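Local coordinates for protein cytochrome c, putative (Shewanella oneidensis, PDB 1SP3) that is an octaheme cytochrome c that probably works as a respiratory oxidoreductase acting on tetrathionate, passing electrons through its covalently bound hemes, at residues Ser37-Glu42 and Thr94-Leu99; Thr75-Gly80 and Gly140-Tyr145; Ile100-Thr105 and Glu188-Ser193. All coordinates share one frame; numbering follows the deposited sequence.

Interaction 1: residues Ser37-Glu42 and Thr94-Leu99. With HEC (heme c), chain F.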
loop_
_atom_site.group_PDB
_atom_site.type_symbol
_atom_site.label_atom_id
_atom_site.label_comp_id
_atom_site.label_asym_id
_atom_site.label_seq_id
_atom_site.Cartn_x
_atom_site.Cartn_y
_atom_site.Cartn_z
ATOM N N SER A 37 -9.562 10.355 0.371
ATOM C CA SER A 37 -9.364 8.968 0.839
ATOM C C SER A 37 -8.530 8.873 2.148
ATOM O O SER A 37 -8.630 7.872 2.889
ATOM C CB SER A 37 -8.796 8.071 -0.243
ATOM O OG SER A 37 -7.491 8.371 -0.401
ATOM N N HIS A 38 -7.713 9.878 2.448
ATOM C CA HIS A 38 -6.934 9.789 3.719
ATOM C C HIS A 38 -7.841 9.757 4.924
ATOM O O HIS A 38 -7.463 9.315 5.946
ATOM C CB HIS A 38 -5.924 10.919 3.841
ATOM C CG HIS A 38 -4.598 10.541 3.259
ATOM N ND1 HIS A 38 -4.158 11.020 2.046
ATOM C CD2 HIS A 38 -3.685 9.617 3.655
ATOM C CE1 HIS A 38 -2.995 10.452 1.754
ATOM N NE2 HIS A 38 -2.689 9.592 2.710
ATOM N N TRP A 39 -9.030 10.327 4.786
ATOM C CA TRP A 39 -10.015 10.316 5.844
ATOM C C TRP A 39 -11.015 9.175 5.636
ATOM O O TRP A 39 -11.289 8.491 6.571
ATOM C CB TRP A 39 -10.803 11.621 5.791
ATOM C CG TRP A 39 -11.879 11.700 6.800
ATOM C CD1 TRP A 39 -13.238 11.840 6.562
ATOM C CD2 TRP A 39 -11.723 11.707 8.244
ATOM N NE1 TRP A 39 -13.908 11.879 7.751
ATOM C CE2 TRP A 39 -13.005 11.835 8.796
ATOM C CE3 TRP A 39 -10.594 11.621 9.134
ATOM C CZ2 TRP A 39 -13.226 11.833 10.176
ATOM C CZ3 TRP A 39 -10.830 11.636 10.506
ATOM C CH2 TRP A 39 -12.144 11.759 11.011
ATOM N N THR A 40 -11.629 9.040 4.468
ATOM C CA THR A 40 -12.666 8.048 4.326
ATOM C C THR A 40 -12.148 6.617 4.154
ATOM O O THR A 40 -12.941 5.689 4.339
ATOM C CB THR A 40 -13.511 8.344 3.137
ATOM O OG1 THR A 40 -12.654 8.329 1.973
ATOM C CG2 THR A 40 -14.121 9.815 3.218
ATOM N N TRP A 41 -10.899 6.439 3.673
ATOM C CA TRP A 41 -10.407 5.096 3.315
ATOM C C TRP A 41 -11.262 4.486 2.211
ATOM O O TRP A 41 -11.403 3.238 2.068
ATOM C CB TRP A 41 -10.331 4.159 4.550
ATOM C CG TRP A 41 -8.989 4.394 5.374
ATOM C CD1 TRP A 41 -8.085 5.453 5.238
ATOM C CD2 TRP A 41 -8.505 3.599 6.449
ATOM N NE1 TRP A 41 -7.046 5.300 6.127
ATOM C CE2 TRP A 41 -7.268 4.178 6.882
ATOM C CE3 TRP A 41 -8.974 2.412 7.095
ATOM C CZ2 TRP A 41 -6.519 3.647 7.913
ATOM C CZ3 TRP A 41 -8.203 1.894 8.126
ATOM C CH2 TRP A 41 -6.979 2.503 8.526
ATOM N N GLU A 42 -11.825 5.352 1.386
ATOM C CA GLU A 42 -12.611 4.858 0.233
ATOM C C GLU A 42 -12.203 5.482 -1.038
ATOM O O GLU A 42 -11.959 6.675 -1.059
ATOM C CB GLU A 42 -14.098 5.082 0.423
ATOM C CG GLU A 42 -14.635 4.285 1.625
ATOM C CD GLU A 42 -16.137 4.102 1.618
ATOM O OE1 GLU A 42 -16.820 5.178 1.618
ATOM O OE2 GLU A 42 -16.632 2.896 1.678
ATOM N N THR A 94 -13.864 17.185 14.816
ATOM C CA THR A 94 -12.862 17.081 15.904
ATOM C C THR A 94 -12.081 15.763 15.962
ATOM O O THR A 94 -11.128 15.631 16.789
ATOM C CB THR A 94 -13.469 17.382 17.293
ATOM O OG1 THR A 94 -14.325 16.300 17.612
ATOM C CG2 THR A 94 -14.454 18.549 17.192
ATOM N N LYS A 95 -12.456 14.811 15.130
ATOM C CA LYS A 95 -11.740 13.519 15.065
ATOM C C LYS A 95 -10.657 13.409 13.996
ATOM O O LYS A 95 -10.097 12.337 13.785
ATOM C CB LYS A 95 -12.742 12.355 14.872
ATOM C CG LYS A 95 -13.780 12.260 16.018
ATOM C CD LYS A 95 -13.115 12.378 17.386
ATOM C CE LYS A 95 -14.165 12.231 18.558
ATOM N NZ LYS A 95 -13.468 12.009 19.884
ATOM N N VAL A 96 -10.338 14.498 13.309
ATOM C CA VAL A 96 -9.273 14.425 12.292
ATOM C C VAL A 96 -7.976 14.484 13.005
ATOM O O VAL A 96 -7.907 15.136 14.024
ATOM C CB VAL A 96 -9.433 15.571 11.309
ATOM C CG1 VAL A 96 -8.304 15.606 10.266
ATOM C CG2 VAL A 96 -10.821 15.429 10.684
ATOM N N ASP A 97 -6.958 13.767 12.520
ATOM C CA ASP A 97 -5.640 13.886 13.105
ATOM C C ASP A 97 -4.823 14.888 12.271
ATOM O O ASP A 97 -4.455 14.599 11.128
ATOM C CB ASP A 97 -5.005 12.470 13.187
ATOM C CG ASP A 97 -3.612 12.462 13.879
ATOM O OD1 ASP A 97 -2.913 13.542 13.972
ATOM O OD2 ASP A 97 -3.127 11.382 14.350
ATOM N N CYS A 98 -4.632 16.082 12.803
ATOM C CA CYS A 98 -3.902 17.161 12.162
ATOM C C CYS A 98 -2.478 17.074 12.435
ATOM O O CYS A 98 -1.722 17.621 11.687
ATOM C CB CYS A 98 -4.311 18.567 12.642
ATOM S SG CYS A 98 -6.026 18.821 12.282
ATOM N N LEU A 99 -2.087 16.362 13.476
ATOM C CA LEU A 99 -0.678 16.273 13.862
ATOM C C LEU A 99 0.177 15.244 13.124
ATOM O O LEU A 99 1.421 15.439 12.996
ATOM C CB LEU A 99 -0.625 15.976 15.361
ATOM C CG LEU A 99 -1.442 16.987 16.151
ATOM C CD1 LEU A 99 -1.554 16.442 17.609
ATOM C CD2 LEU A 99 -0.818 18.429 16.087
HETATM FE FE HEC F . -1.084 8.402 2.596
HETATM C CHA HEC F . -2.961 6.539 0.483
HETATM C CHB HEC F . 0.361 9.910 -0.106
HETATM C CHC HEC F . 0.362 10.661 4.676
HETATM C CHD HEC F . -2.299 6.586 5.223
HETATM N NA HEC F . -1.256 8.252 0.585
HETATM C C1A HEC F . -2.044 7.387 -0.082
HETATM C C2A HEC F . -1.927 7.590 -1.498
HETATM C C3A HEC F . -1.027 8.555 -1.677
HETATM C C4A HEC F . -0.576 8.972 -0.380
HETATM C CMA HEC F . -0.490 9.044 -3.054
HETATM C CAA HEC F . -2.690 6.713 -2.597
HETATM C CBA HEC F . -3.948 7.380 -3.155
HETATM C CGA HEC F . -5.166 6.866 -2.416
HETATM O O1A HEC F . -6.223 7.571 -2.410
HETATM O O2A HEC F . -5.117 5.703 -1.911
HETATM N NB HEC F . 0.150 9.984 2.314
HETATM C C1B HEC F . 0.620 10.444 1.137
HETATM C C2B HEC F . 1.557 11.513 1.388
HETATM C C3B HEC F . 1.601 11.710 2.703
HETATM C C4B HEC F . 0.676 10.766 3.307
HETATM C CMB HEC F . 2.293 12.173 0.191
HETATM C CAB HEC F . 2.300 12.847 3.518
HETATM C CBB HEC F . 1.966 14.136 3.120
HETATM N NC HEC F . -0.974 8.604 4.539
HETATM C C1C HEC F . -0.320 9.626 5.248
HETATM C C2C HEC F . -0.395 9.311 6.640
HETATM C C3C HEC F . -1.154 8.222 6.769
HETATM C C4C HEC F . -1.541 7.723 5.475
HETATM C CMC HEC F . 0.282 10.092 7.798
HETATM C CAC HEC F . -1.488 7.599 8.121
HETATM C CBC HEC F . -2.207 8.346 9.062
HETATM N ND HEC F . -2.340 6.765 2.824
HETATM C C1D HEC F . -2.752 6.177 4.010
HETATM C C2D HEC F . -3.746 5.173 3.773
HETATM C C3D HEC F . -3.992 5.226 2.309
HETATM C C4D HEC F . -3.076 6.233 1.798
HETATM C CMD HEC F . -4.511 4.209 4.724
HETATM C CAD HEC F . -4.997 4.370 1.486
HETATM C CBD HEC F . -6.208 5.281 1.449
HETATM C CGD HEC F . -7.356 4.567 0.746
HETATM O O1D HEC F . -7.323 4.558 -0.509
HETATM O O2D HEC F . -8.302 3.998 1.380
#
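Two heme sites meet where the indole of W39 packs against K95 and V96, joining the short helix 37-40 to the loop that leads into helix 99-102. The six-membered ring of W39 does the touching. V96 CG2 lies over one face, in a CH-pi contact 4.0 Å from the ring centroid and 19° off the normal, while K95 O comes in at the edge near the ring plane, 3.4 Å from W39 CZ3. K95 CB also sits at this edge, before its chain bends and leads away. With CG anti to the backbone N (chi1 178°), W39 sends its ring out from the helix, and the broad indole bridges the distance from helix 37-40 to the loop. The buried indole N-H is satisfied by the carbonyl of F90, which helps fix the rotation of the ring.

The neighbours of W39 serve heme c of chain F. H38 NE2 binds the iron at 2.0 Å, the imidazole nitrogen being a natural axial donor. S37 OG, held between the backbone N and the carbonyl carbon (chi1 74°), gives a short hydrogen bond of 2.5 Å to heme propionate O1A. W41 N bonds to S37 O at 2.8 Å as the helix closes. On the loop, D97 OD1 makes a weak capping bond of 3.0 Å with L99 N, and its OD2 forms a salt bridge with K110. C98, bound covalently to another heme, follows at once: this is the entry to a CXXCH heme-binding motif, beside the distal-ligand helix of a neighbouring bis-histidine heme.

Interaction 2: residues Thr75-Gly80 and Gly140-Tyr145; sequences TSCHAG and GSCHFY. With HEC (heme c), chain F.
C77 lays its CB against the sulfur of C142, 3.8 Å from CB to SG, and C142 CB comes almost as near from the other segment. The two sulfurs, C77 SG and C142 SG, are 3.9 Å apart and form no disulfide, because each is already spent on a thioether to a different heme. Cysteine suits both places: its compact sulfur bonds to the heme edge and still lets the two backbones approach closely. C142 SG, anti to its carbonyl carbon (chi1 -57°), reaches CAC of heme c in chain F at 1.8 Å. Alongside the sulfurs, a water bridges the backbones, donating to S76 O at 2.9 Å and to S141 O at 3.2 Å, so that the carbonyls of S76 and S141 share one donor.

Both segments carry the end of a CXXCH heme-binding motif, but they use its histidine differently. In the second, H143 follows C142 in the usual way and binds the iron of the same heme through NE2 at 2.0 Å, its imidazole standing edge-on to the porphyrin. In the first, H78 turns away from the contact and uses NE2 for a hydrogen bond to the carbonyl of W39, and is therefore not placed to bind an iron in the usual way; K56 is also bound to that neighbouring heme, consistent with lysine taking the histidine's usual place as iron ligand. Beyond H78 the chain folds tightly round A79, the centre of an inverse gamma turn closed by G80 N to H78 O at 2.7 Å. The carbonyl C77 O meanwhile rests 3.3 Å from heme CAC, and on the helical side the ring of F144 sets one face over the CA of G140.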
loop_
_atom_site.group_PDB
_atom_site.type_symbol
_atom_site.label_atom_id
_atom_site.label_comp_id
_atom_site.label_asym_id
_atom_site.label_seq_id
_atom_site.Cartn_x
_atom_site.Cartn_y
_atom_site.Cartn_z
ATOM N N THR A 75 -6.251 1.369 12.495
ATOM C CA THR A 75 -6.454 2.806 12.362
ATOM C C THR A 75 -5.429 3.644 13.127
ATOM O O THR A 75 -5.512 4.900 13.158
ATOM C CB THR A 75 -7.911 3.213 12.713
ATOM O OG1 THR A 75 -8.168 2.885 14.082
ATOM C CG2 THR A 75 -9.063 2.454 11.808
ATOM N N SER A 76 -4.435 2.988 13.714
ATOM C CA SER A 76 -3.186 3.673 14.091
ATOM C C SER A 76 -2.562 4.292 12.875
ATOM O O SER A 76 -1.651 5.145 13.026
ATOM C CB SER A 76 -2.135 2.634 14.592
ATOM O OG SER A 76 -2.490 1.317 14.101
ATOM N N CYS A 77 -2.932 3.805 11.677
ATOM C CA CYS A 77 -2.548 4.449 10.400
ATOM C C CYS A 77 -3.742 5.084 9.658
ATOM O O CYS A 77 -3.734 5.223 8.433
ATOM C CB CYS A 77 -1.752 3.478 9.501
ATOM S SG CYS A 77 -0.179 3.162 10.343
ATOM N N HIS A 78 -4.743 5.503 10.415
ATOM C CA HIS A 78 -5.792 6.402 9.909
ATOM C C HIS A 78 -5.521 7.841 10.389
ATOM O O HIS A 78 -5.207 8.057 11.547
ATOM C CB HIS A 78 -7.195 5.950 10.408
ATOM C CG HIS A 78 -8.322 6.780 9.911
ATOM N ND1 HIS A 78 -9.182 7.427 10.779
ATOM C CD2 HIS A 78 -8.746 7.085 8.644
ATOM C CE1 HIS A 78 -10.109 8.072 10.074
ATOM N NE2 HIS A 78 -9.893 7.843 8.778
ATOM N N ALA A 79 -5.681 8.826 9.505
ATOM C CA ALA A 79 -5.495 10.236 9.870
ATOM C C ALA A 79 -6.691 10.752 10.718
ATOM O O ALA A 79 -7.255 11.830 10.433
ATOM C CB ALA A 79 -5.298 11.105 8.586
ATOM N N GLY A 80 -7.076 9.945 11.715
ATOM C CA GLY A 80 -8.210 10.168 12.567
ATOM C C GLY A 80 -7.993 9.682 13.988
ATOM O O GLY A 80 -6.973 8.959 14.287
ATOM N N GLY A 140 5.686 8.986 6.100
ATOM C CA GLY A 140 6.248 7.709 6.471
ATOM C C GLY A 140 5.774 7.108 7.783
ATOM O O GLY A 140 5.920 5.930 7.940
ATOM N N SER A 141 5.214 7.909 8.699
ATOM C CA SER A 141 4.588 7.354 9.892
ATOM C C SER A 141 3.556 6.268 9.546
ATOM O O SER A 141 3.260 5.411 10.357
ATOM C CB SER A 141 3.927 8.473 10.707
ATOM O OG SER A 141 4.949 9.363 11.215
ATOM N N CYS A 142 2.958 6.350 8.356
ATOM C CA CYS A 142 2.027 5.307 7.899
ATOM C C CYS A 142 2.549 4.612 6.697
ATOM O O CYS A 142 2.313 3.469 6.598
ATOM C CB CYS A 142 0.685 5.876 7.529
ATOM S SG CYS A 142 -0.094 6.803 8.888
ATOM N N HIS A 143 3.222 5.321 5.776
ATOM C CA HIS A 143 3.752 4.719 4.523
ATOM C C HIS A 143 5.051 3.851 4.499
ATOM O O HIS A 143 5.274 3.175 3.488
ATOM C CB HIS A 143 3.802 5.759 3.398
ATOM C CG HIS A 143 2.445 6.173 2.922
ATOM N ND1 HIS A 143 1.717 5.426 2.028
ATOM C CD2 HIS A 143 1.649 7.208 3.286
ATOM C CE1 HIS A 143 0.536 5.977 1.851
ATOM N NE2 HIS A 143 0.472 7.065 2.596
ATOM N N PHE A 144 5.873 3.907 5.553
ATOM C CA PHE A 144 7.063 3.070 5.706
ATOM C C PHE A 144 6.878 1.788 6.512
ATOM O O PHE A 144 7.762 0.912 6.475
ATOM C CB PHE A 144 8.157 3.817 6.442
ATOM C CG PHE A 144 8.650 5.062 5.747
ATOM C CD1 PHE A 144 9.431 5.966 6.446
ATOM C CD2 PHE A 144 8.289 5.365 4.433
ATOM C CE1 PHE A 144 9.890 7.158 5.800
ATOM C CE2 PHE A 144 8.720 6.557 3.778
ATOM C CZ PHE A 144 9.532 7.444 4.463
ATOM N N TYR A 145 5.781 1.631 7.246
ATOM C CA TYR A 145 5.512 0.344 7.962
ATOM C C TYR A 145 4.168 -0.406 7.524
ATOM O O TYR A 145 3.526 -0.034 6.503
ATOM C CB TYR A 145 5.671 0.552 9.503
ATOM C CG TYR A 145 6.746 1.594 9.797
ATOM C CD1 TYR A 145 6.478 2.999 9.675
ATOM C CD2 TYR A 145 8.049 1.189 10.124
ATOM C CE1 TYR A 145 7.513 3.987 9.896
ATOM C CE2 TYR A 145 9.087 2.132 10.347
ATOM C CZ TYR A 145 8.837 3.530 10.224
ATOM O OH TYR A 145 9.891 4.420 10.440
HETATM FE FE HEC F . -1.084 8.402 2.596
HETATM C CHA HEC F . -2.961 6.539 0.483
HETATM C CHB HEC F . 0.361 9.910 -0.106
HETATM C CHC HEC F . 0.362 10.661 4.676
HETATM C CHD HEC F . -2.299 6.586 5.223
HETATM N NA HEC F . -1.256 8.252 0.585
HETATM C C1A HEC F . -2.044 7.387 -0.082
HETATM C C2A HEC F . -1.927 7.590 -1.498
HETATM C C3A HEC F . -1.027 8.555 -1.677
HETATM C C4A HEC F . -0.576 8.972 -0.380
HETATM C CMA HEC F . -0.490 9.044 -3.054
HETATM C CAA HEC F . -2.690 6.713 -2.597
HETATM C CBA HEC F . -3.948 7.380 -3.155
HETATM C CGA HEC F . -5.166 6.866 -2.416
HETATM O O1A HEC F . -6.223 7.571 -2.410
HETATM O O2A HEC F . -5.117 5.703 -1.911
HETATM N NB HEC F . 0.150 9.984 2.314
HETATM C C1B HEC F . 0.620 10.444 1.137
HETATM C C2B HEC F . 1.557 11.513 1.388
HETATM C C3B HEC F . 1.601 11.710 2.703
HETATM C C4B HEC F . 0.676 10.766 3.307
HETATM C CMB HEC F . 2.293 12.173 0.191
HETATM C CAB HEC F . 2.300 12.847 3.518
HETATM C CBB HEC F . 1.966 14.136 3.120
HETATM N NC HEC F . -0.974 8.604 4.539
HETATM C C1C HEC F . -0.320 9.626 5.248
HETATM C C2C HEC F . -0.395 9.311 6.640
HETATM C C3C HEC F . -1.154 8.222 6.769
HETATM C C4C HEC F . -1.541 7.723 5.475
HETATM C CMC HEC F . 0.282 10.092 7.798
HETATM C CAC HEC F . -1.488 7.599 8.121
HETATM C CBC HEC F . -2.207 8.346 9.062
HETATM N ND HEC F . -2.340 6.765 2.824
HETATM C C1D HEC F . -2.752 6.177 4.010
HETATM C C2D HEC F . -3.746 5.173 3.773
HETATM C C3D HEC F . -3.992 5.226 2.309
HETATM C C4D HEC F . -3.076 6.233 1.798
HETATM C CMD HEC F . -4.511 4.209 4.724
HETATM C CAD HEC F . -4.997 4.370 1.486
HETATM C CBD HEC F . -6.208 5.281 1.449
HETATM C CGD HEC F . -7.356 4.567 0.746
HETATM O O1D HEC F . -7.323 4.558 -0.509
HETATM O O2D HEC F . -8.302 3.998 1.380
HETATM O O HOH W 1 0.955 6.183 12.482
#

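Interaction 3: residues Ile100-Thr105 and Glu188-Ser193. With HEC (heme c), chain E.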
loop_
_atom_site.group_PDB
_atom_site.type_symbol
_atom_site.label_atom_id
_atom_site.label_comp_id
_atom_site.label_asym_id
_atom_site.label_seq_id
_atom_site.Cartn_x
_atom_site.Cartn_y
_atom_site.Cartn_z
ATOM N N ILE A 100 -0.449 14.151 12.679
ATOM C CA ILE A 100 0.341 13.104 12.091
ATOM C C ILE A 100 1.099 13.618 10.815
ATOM O O ILE A 100 2.271 13.280 10.597
ATOM C CB ILE A 100 -0.485 11.824 11.877
ATOM C CG1 ILE A 100 0.365 10.636 11.352
ATOM C CG2 ILE A 100 -1.639 12.081 10.950
ATOM C CD1 ILE A 100 1.096 10.008 12.441
ATOM N N CYS A 101 0.497 14.484 10.015
ATOM C CA CYS A 101 1.229 14.973 8.839
ATOM C C CYS A 101 2.037 16.221 9.092
ATOM O O CYS A 101 2.879 16.569 8.298
ATOM C CB CYS A 101 0.287 15.247 7.672
ATOM S SG CYS A 101 -0.534 13.712 7.085
ATOM N N HIS A 102 1.714 16.927 10.145
ATOM C CA HIS A 102 2.249 18.288 10.360
ATOM C C HIS A 102 3.192 18.426 11.539
ATOM O O HIS A 102 3.774 19.484 11.705
ATOM C CB HIS A 102 1.084 19.283 10.478
ATOM C CG HIS A 102 0.366 19.514 9.164
ATOM N ND1 HIS A 102 0.994 20.050 8.064
ATOM C CD2 HIS A 102 -0.914 19.302 8.784
ATOM C CE1 HIS A 102 0.145 20.156 7.054
ATOM N NE2 HIS A 102 -1.034 19.746 7.478
ATOM N N ASP A 103 3.349 17.366 12.340
ATOM C CA ASP A 103 4.343 17.388 13.427
ATOM C C ASP A 103 5.816 17.546 12.964
ATOM O O ASP A 103 6.299 16.742 12.165
ATOM C CB ASP A 103 4.231 16.128 14.307
ATOM C CG ASP A 103 5.372 16.035 15.311
ATOM O OD1 ASP A 103 5.996 14.941 15.397
ATOM O OD2 ASP A 103 5.712 17.037 15.991
ATOM N N THR A 104 6.550 18.540 13.499
ATOM C CA THR A 104 7.925 18.700 13.082
ATOM C C THR A 104 8.878 18.213 14.175
ATOM O O THR A 104 10.043 18.279 14.002
ATOM C CB THR A 104 8.273 20.158 12.726
ATOM O OG1 THR A 104 8.082 20.996 13.884
ATOM C CG2 THR A 104 7.296 20.715 11.704
ATOM N N THR A 105 8.370 17.735 15.308
ATOM C CA THR A 105 9.311 17.456 16.389
ATOM C C THR A 105 9.866 16.041 16.264
ATOM O O THR A 105 10.831 15.735 16.907
ATOM C CB THR A 105 8.624 17.550 17.752
ATOM O OG1 THR A 105 7.534 16.589 17.759
ATOM C CG2 THR A 105 8.010 18.967 18.001
ATOM N N GLU A 188 -3.372 20.083 -3.239
ATOM C CA GLU A 188 -4.234 21.262 -3.289
ATOM C C GLU A 188 -5.431 21.010 -2.394
ATOM O O GLU A 188 -6.104 20.005 -2.574
ATOM C CB GLU A 188 -4.748 21.518 -4.712
ATOM C CG GLU A 188 -4.468 22.946 -5.125
ATOM C CD GLU A 188 -3.148 22.946 -5.858
ATOM O OE1 GLU A 188 -3.115 22.214 -6.894
ATOM O OE2 GLU A 188 -2.153 23.599 -5.395
ATOM N N LYS A 189 -5.706 21.903 -1.452
ATOM C CA LYS A 189 -6.890 21.682 -0.609
ATOM C C LYS A 189 -6.857 20.274 0.034
ATOM O O LYS A 189 -7.883 19.576 0.093
ATOM C CB LYS A 189 -8.175 21.889 -1.437
ATOM C CG LYS A 189 -8.456 23.392 -1.795
ATOM C CD LYS A 189 -9.875 23.569 -2.445
ATOM C CE LYS A 189 -10.005 24.864 -3.288
ATOM N NZ LYS A 189 -9.575 26.113 -2.496
ATOM N N HIS A 190 -5.680 19.851 0.475
ATOM C CA HIS A 190 -5.494 18.575 1.101
ATOM C C HIS A 190 -5.901 17.423 0.257
ATOM O O HIS A 190 -6.076 16.360 0.797
ATOM C CB HIS A 190 -6.281 18.498 2.391
ATOM C CG HIS A 190 -5.550 19.138 3.487
ATOM N ND1 HIS A 190 -5.648 20.474 3.733
ATOM C CD2 HIS A 190 -4.571 18.667 4.285
ATOM C CE1 HIS A 190 -4.828 20.795 4.725
ATOM N NE2 HIS A 190 -4.150 19.705 5.071
ATOM N N GLN A 191 -6.120 17.647 -1.044
ATOM C CA GLN A 191 -6.102 16.491 -2.008
ATOM C C GLN A 191 -4.667 16.228 -2.500
ATOM O O GLN A 191 -4.081 16.986 -3.256
ATOM C CB GLN A 191 -7.095 16.608 -3.153
ATOM C CG GLN A 191 -7.158 15.231 -3.984
ATOM C CD GLN A 191 -7.506 13.915 -3.199
ATOM O OE1 GLN A 191 -8.701 13.625 -3.002
ATOM N NE2 GLN A 191 -6.459 13.094 -2.790
ATOM N N ILE A 192 -4.097 15.177 -1.981
ATOM C CA ILE A 192 -2.763 14.764 -2.298
ATOM C C ILE A 192 -2.846 13.985 -3.577
ATOM O O ILE A 192 -3.533 12.968 -3.665
ATOM C CB ILE A 192 -2.243 13.906 -1.150
ATOM C CG1 ILE A 192 -2.122 14.719 0.132
ATOM C CG2 ILE A 192 -0.842 13.277 -1.458
ATOM C CD1 ILE A 192 -1.869 13.864 1.323
ATOM N N SER A 193 -2.143 14.459 -4.597
ATOM C CA SER A 193 -2.301 13.861 -5.880
ATOM C C SER A 193 -1.504 12.549 -5.986
ATOM O O SER A 193 -0.820 12.139 -5.060
ATOM C CB SER A 193 -1.981 14.895 -6.970
ATOM O OG SER A 193 -0.590 15.021 -7.008
HETATM FE FE HEC E . -2.526 19.720 6.218
HETATM C CHA HEC E . -1.101 21.959 4.041
HETATM C CHB HEC E . -3.551 22.392 8.087
HETATM C CHC HEC E . -4.278 17.543 8.148
HETATM C CHD HEC E . -1.182 17.071 4.618
HETATM N NA HEC E . -2.324 21.804 6.108
HETATM C C1A HEC E . -1.728 22.512 5.106
HETATM C C2A HEC E . -1.867 23.958 5.335
HETATM C C3A HEC E . -2.573 24.096 6.442
HETATM C C4A HEC E . -2.882 22.725 6.932
HETATM C CMA HEC E . -3.018 25.448 7.095
HETATM C CAA HEC E . -1.329 25.098 4.424
HETATM C CBA HEC E . -1.990 24.991 3.013
HETATM C CGA HEC E . -3.508 24.990 3.129
HETATM O O1A HEC E . -3.947 25.951 3.809
HETATM O O2A HEC E . -4.262 24.101 2.546
HETATM N NB HEC E . -3.652 19.933 7.740
HETATM C C1B HEC E . -3.966 21.092 8.383
HETATM C C2B HEC E . -4.895 20.756 9.430
HETATM C C3B HEC E . -5.089 19.446 9.419
HETATM C C4B HEC E . -4.307 18.885 8.384
HETATM C CMB HEC E . -5.507 21.785 10.442
HETATM C CAB HEC E . -6.056 18.620 10.344
HETATM C CBB HEC E . -7.386 18.922 10.483
HETATM N NC HEC E . -2.724 17.621 6.345
HETATM C C1C HEC E . -3.468 16.939 7.242
HETATM C C2C HEC E . -3.255 15.518 7.053
HETATM C C3C HEC E . -2.391 15.356 6.051
HETATM C C4C HEC E . -2.061 16.716 5.588
HETATM C CMC HEC E . -3.952 14.436 7.907
HETATM C CAC HEC E . -1.763 14.039 5.440
HETATM C CBC HEC E . -2.402 12.875 5.220
HETATM N ND HEC E . -1.358 19.557 4.613
HETATM C C1D HEC E . -0.905 18.324 4.122
HETATM C C2D HEC E . -0.095 18.566 2.992
HETATM C C3D HEC E . -0.143 20.082 2.785
HETATM C C4D HEC E . -0.891 20.608 3.857
HETATM C CMD HEC E . 0.641 17.515 2.068
HETATM C CAD HEC E . 0.580 20.902 1.714
HETATM C CBD HEC E . 2.029 20.989 2.189
HETATM C CGD HEC E . 2.997 21.664 1.240
HETATM O O1D HEC E . 4.235 21.477 1.431
HETATM O O2D HEC E . 2.529 22.374 0.310
#
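The iron of heme c in chain E is gripped through the porphyrin from both faces, by NE2 of H102 and NE2 of H190, each 2.0 Å from FE. The two NE2 atoms of H102 and H190 are 3.9 Å apart, close to the sum of the two bonds, so the ligands stand nearly in line across the metal. Each lies in the ring plane of the other, at its edge: the imidazoles meet end-on through the iron and do not stack. H102 keeps CG anti to its carbonyl carbon (chi1 -71°), which carries the ring straight toward the other segment. Its ND1 bonds to the carbonyl of G132; this fixes the rotation of the ring and would probably make the imidazole a stronger electron donor to the iron.

H102 closes the CXXCH motif that begins at C98, and C101 SG, joined covalently to heme CAC at 2.1 Å, holds the porphyrin edge beside it. The sixth ligand comes from far along the chain. H190 sits in a type I' beta turn, E188 to Q191, that links strands 187-188 and 191-192, with Q191 N bonded to E188 O at 2.8 Å; the tight hairpin projects the histidine onto the iron. I192 follows with CD1 4.1 Å from heme CBC, an apolar end suited to the apolar heme periphery. Past the motif, D103 OD2 accepts from T105 N at 2.8 Å, above the carboxylate plane, a bond that makes an Asx turn and leads the chain away from the heme; T105 OG1 adds a second donor to D103 OD2 at 2.6 Å, on the syn lone pair.

Overall arrangement
The three contacts form a compact cluster, their centres 11 to 12 Å apart, around neighbouring hemes. Along the chain, interaction 2 crosses both others, its segments alternating with theirs, whereas interaction 1 closes before interaction 3 opens; residues 94-99 run directly into 100-105. Interactions 1 and 2 share the heme of chain F, whose two axial histidines they supply, and are joined further by a backbone bond from D97 N to A79 O at 2.9 Å. Interaction 3 borders both: I192 packs on H38, and I100 on S141. Such interleaving of short helices and loops brings hemes close together, consistent with electron transfer between them.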